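ASCH domain-containing protein (Pyrococcus horikoshii, PDB 2Z0T) is of uncharacterised function but carries an ASCH domain of the PUA clan and probably binds RNA. Local coordinates at residues 52-57 with 101-106. Numbering follows the deposited sequence.
Sequences KGIRVY and VAIEIE
Ala102 and Arg55 face each other as a hydrogen-bonded antiparallel pair, and the bond from Ala102 N to Arg55 O, 2.7 Å, is nearly straight. Arg55 N returns a bond to Ala102 O, while Glu104 N meets Gly53 O at 2.8 Å. There the pairing slips: Lys52 and Gly53 both lie opposite Glu104, a classic beta bulge, with Lys52 N bonded to Glu104 O at 2.7 Å and Gly53 N adding a weak second bond to that oxygen.

The close packing runs through Ala102, Val101 and Ile103, all buried. Ala102 CB lies at the ring edge of Tyr57, 3.9 Å from Tyr57 CE2, and Met63 of helix 60-67 touches both. On the other face Ile54 uses both branches: CG2 meets Val101 CG2 at 3.8 Å, and CD1 lies beside Ile103 CG2.

The Lys52 end is looser. Lys52 and Glu106 are exposed and touch through aliphatic carbons, and Lys52 NZ stays 4.2 Å from Glu106 OE1, too far for a salt bridge.

Glu104 rises from the face and leans across Gly53, whose lack of a side chain leaves room for the carboxylate. CG anti to the backbone N (chi1 -169°) and an extended chain bring Glu104 OE1 to Arg55 NH1 at 3.1 Å, a salt bridge. OE1 lies at the guanidinium edge, near its plane, the two flat groups turned 49° apart; NH2 adds only a weak bond. A glutamine in place of Glu104 removes the charge and would probably leave Arg55 NH1 without its ionic mate, freer to turn. Two carboxylates thus grip Arg55, Glu104 at NH1 and Glu67 OE2 at NE, the latter also meeting the Tyr57 hydroxyl; this pairing probably favours their ionised state and joins the strands to helix 60-67.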
loop_
_atom_site.group_PDB
_atom_site.type_symbol
_atom_site.label_atom_id
_atom_site.label_comp_id
_atom_site.label_asym_id
_atom_site.label_seq_id
_atom_site.Cartn_x
_atom_site.Cartn_y
_atom_site.Cartn_z
ATOM N N LYS A 52 -6.473 -7.031 -6.206
ATOM C CA LYS A 52 -6.434 -8.482 -6.353
ATOM C C LYS A 52 -6.424 -9.224 -5.021
ATOM O O LYS A 52 -6.761 -10.407 -4.968
ATOM C CB LYS A 52 -5.199 -8.893 -7.160
ATOM C CG LYS A 52 -4.989 -8.104 -8.450
ATOM C CD LYS A 52 -6.137 -8.264 -9.425
ATOM C CE LYS A 52 -6.235 -9.680 -9.957
ATOM N NZ LYS A 52 -7.280 -9.794 -11.018
ATOM N N GLY A 53 -6.034 -8.534 -3.950
ATOM C CA GLY A 53 -5.986 -9.174 -2.646
ATOM C C GLY A 53 -5.883 -8.191 -1.497
ATOM O O GLY A 53 -5.436 -7.056 -1.681
ATOM N N ILE A 54 -6.302 -8.633 -0.314
ATOM C CA ILE A 54 -6.268 -7.815 0.897
ATOM C C ILE A 54 -5.739 -8.659 2.057
ATOM O O ILE A 54 -6.331 -9.683 2.404
ATOM C CB ILE A 54 -7.692 -7.296 1.274
ATOM C CG1 ILE A 54 -8.202 -6.308 0.218
ATOM C CG2 ILE A 54 -7.669 -6.647 2.656
ATOM C CD1 ILE A 54 -7.469 -4.979 0.203
ATOM N N ARG A 55 -4.625 -8.230 2.645
ATOM C CA ARG A 55 -4.024 -8.937 3.780
ATOM C C ARG A 55 -3.720 -7.926 4.884
ATOM O O ARG A 55 -3.022 -6.938 4.660
ATOM C CB ARG A 55 -2.756 -9.673 3.330
ATOM C CG ARG A 55 -3.047 -10.760 2.296
ATOM C CD ARG A 55 -1.791 -11.480 1.835
ATOM N NE ARG A 55 -1.009 -10.711 0.868
ATOM C CZ ARG A 55 -1.328 -10.554 -0.415
ATOM N NH1 ARG A 55 -2.428 -11.112 -0.913
ATOM N NH2 ARG A 55 -0.529 -9.849 -1.209
ATOM N N VAL A 56 -4.251 -8.176 6.076
ATOM C CA VAL A 56 -4.084 -7.258 7.197
ATOM C C VAL A 56 -3.089 -7.731 8.254
ATOM O O VAL A 56 -3.071 -8.904 8.636
ATOM C CB VAL A 56 -5.448 -6.974 7.857
ATOM C CG1 VAL A 56 -5.304 -5.901 8.935
ATOM C CG2 VAL A 56 -6.444 -6.528 6.800
ATOM N N TYR A 57 -2.273 -6.790 8.723
ATOM C CA TYR A 57 -1.237 -7.051 9.717
ATOM C C TYR A 57 -1.369 -6.105 10.906
ATOM O O TYR A 57 -2.123 -5.136 10.862
ATOM C CB TYR A 57 0.138 -6.876 9.068
ATOM C CG TYR A 57 0.362 -7.790 7.882
ATOM C CD1 TYR A 57 0.825 -9.093 8.060
ATOM C CD2 TYR A 57 0.070 -7.364 6.585
ATOM C CE1 TYR A 57 0.993 -9.951 6.972
ATOM C CE2 TYR A 57 0.232 -8.214 5.494
ATOM C CZ TYR A 57 0.694 -9.504 5.695
ATOM O OH TYR A 57 0.848 -10.348 4.621
ATOM N N VAL A 101 -2.724 -2.620 6.309
ATOM C CA VAL A 101 -3.234 -3.458 5.237
ATOM C C VAL A 101 -2.337 -3.464 4.003
ATOM O O VAL A 101 -1.807 -2.428 3.593
ATOM C CB VAL A 101 -4.669 -3.026 4.830
ATOM C CG1 VAL A 101 -4.670 -1.587 4.344
ATOM C CG2 VAL A 101 -5.212 -3.958 3.748
ATOM N N ALA A 102 -2.143 -4.654 3.442
ATOM C CA ALA A 102 -1.355 -4.817 2.230
ATOM C C ALA A 102 -2.381 -5.033 1.119
ATOM O O ALA A 102 -3.094 -6.036 1.110
ATOM C CB ALA A 102 -0.438 -6.031 2.343
ATOM N N ILE A 103 -2.471 -4.081 0.201
ATOM C CA ILE A 103 -3.421 -4.180 -0.903
ATOM C C ILE A 103 -2.688 -4.689 -2.141
ATOM O O ILE A 103 -1.830 -3.994 -2.685
ATOM C CB ILE A 103 -4.046 -2.798 -1.214
ATOM C CG1 ILE A 103 -4.608 -2.181 0.071
ATOM C CG2 ILE A 103 -5.136 -2.940 -2.262
ATOM C CD1 ILE A 103 -5.101 -0.763 -0.099
ATOM N N GLU A 104 -3.012 -5.905 -2.575
ATOM C CA GLU A 104 -2.376 -6.484 -3.756
ATOM C C GLU A 104 -3.009 -5.801 -4.958
ATOM O O GLU A 104 -4.222 -5.873 -5.146
ATOM C CB GLU A 104 -2.620 -7.991 -3.822
ATOM C CG GLU A 104 -1.773 -8.701 -4.876
ATOM C CD GLU A 104 -2.108 -10.175 -4.995
ATOM O OE1 GLU A 104 -2.404 -10.799 -3.955
ATOM O OE2 GLU A 104 -2.067 -10.714 -6.125
ATOM N N ILE A 105 -2.187 -5.142 -5.767
ATOM C CA ILE A 105 -2.696 -4.397 -6.913
ATOM C C ILE A 105 -2.102 -4.753 -8.271
ATOM O O ILE A 105 -0.982 -5.263 -8.370
ATOM C CB ILE A 105 -2.503 -2.887 -6.682
ATOM C CG1 ILE A 105 -1.024 -2.595 -6.408
ATOM C CG2 ILE A 105 -3.354 -2.433 -5.501
ATOM C CD1 ILE A 105 -0.701 -1.128 -6.225
ATOM N N GLU A 106 -2.875 -4.457 -9.313
ATOM C CA GLU A 106 -2.491 -4.715 -10.697
ATOM C C GLU A 106 -2.868 -3.479 -11.515
ATOM O O GLU A 106 -4.030 -3.080 -11.542
ATOM C CB GLU A 106 -3.254 -5.934 -11.213
ATOM C CG GLU A 106 -2.893 -6.394 -12.607
ATOM C CD GLU A 106 -3.785 -7.533 -13.072
ATOM O OE1 GLU A 106 -4.935 -7.265 -13.486
ATOM O OE2 GLU A 106 -3.342 -8.699 -13.008
#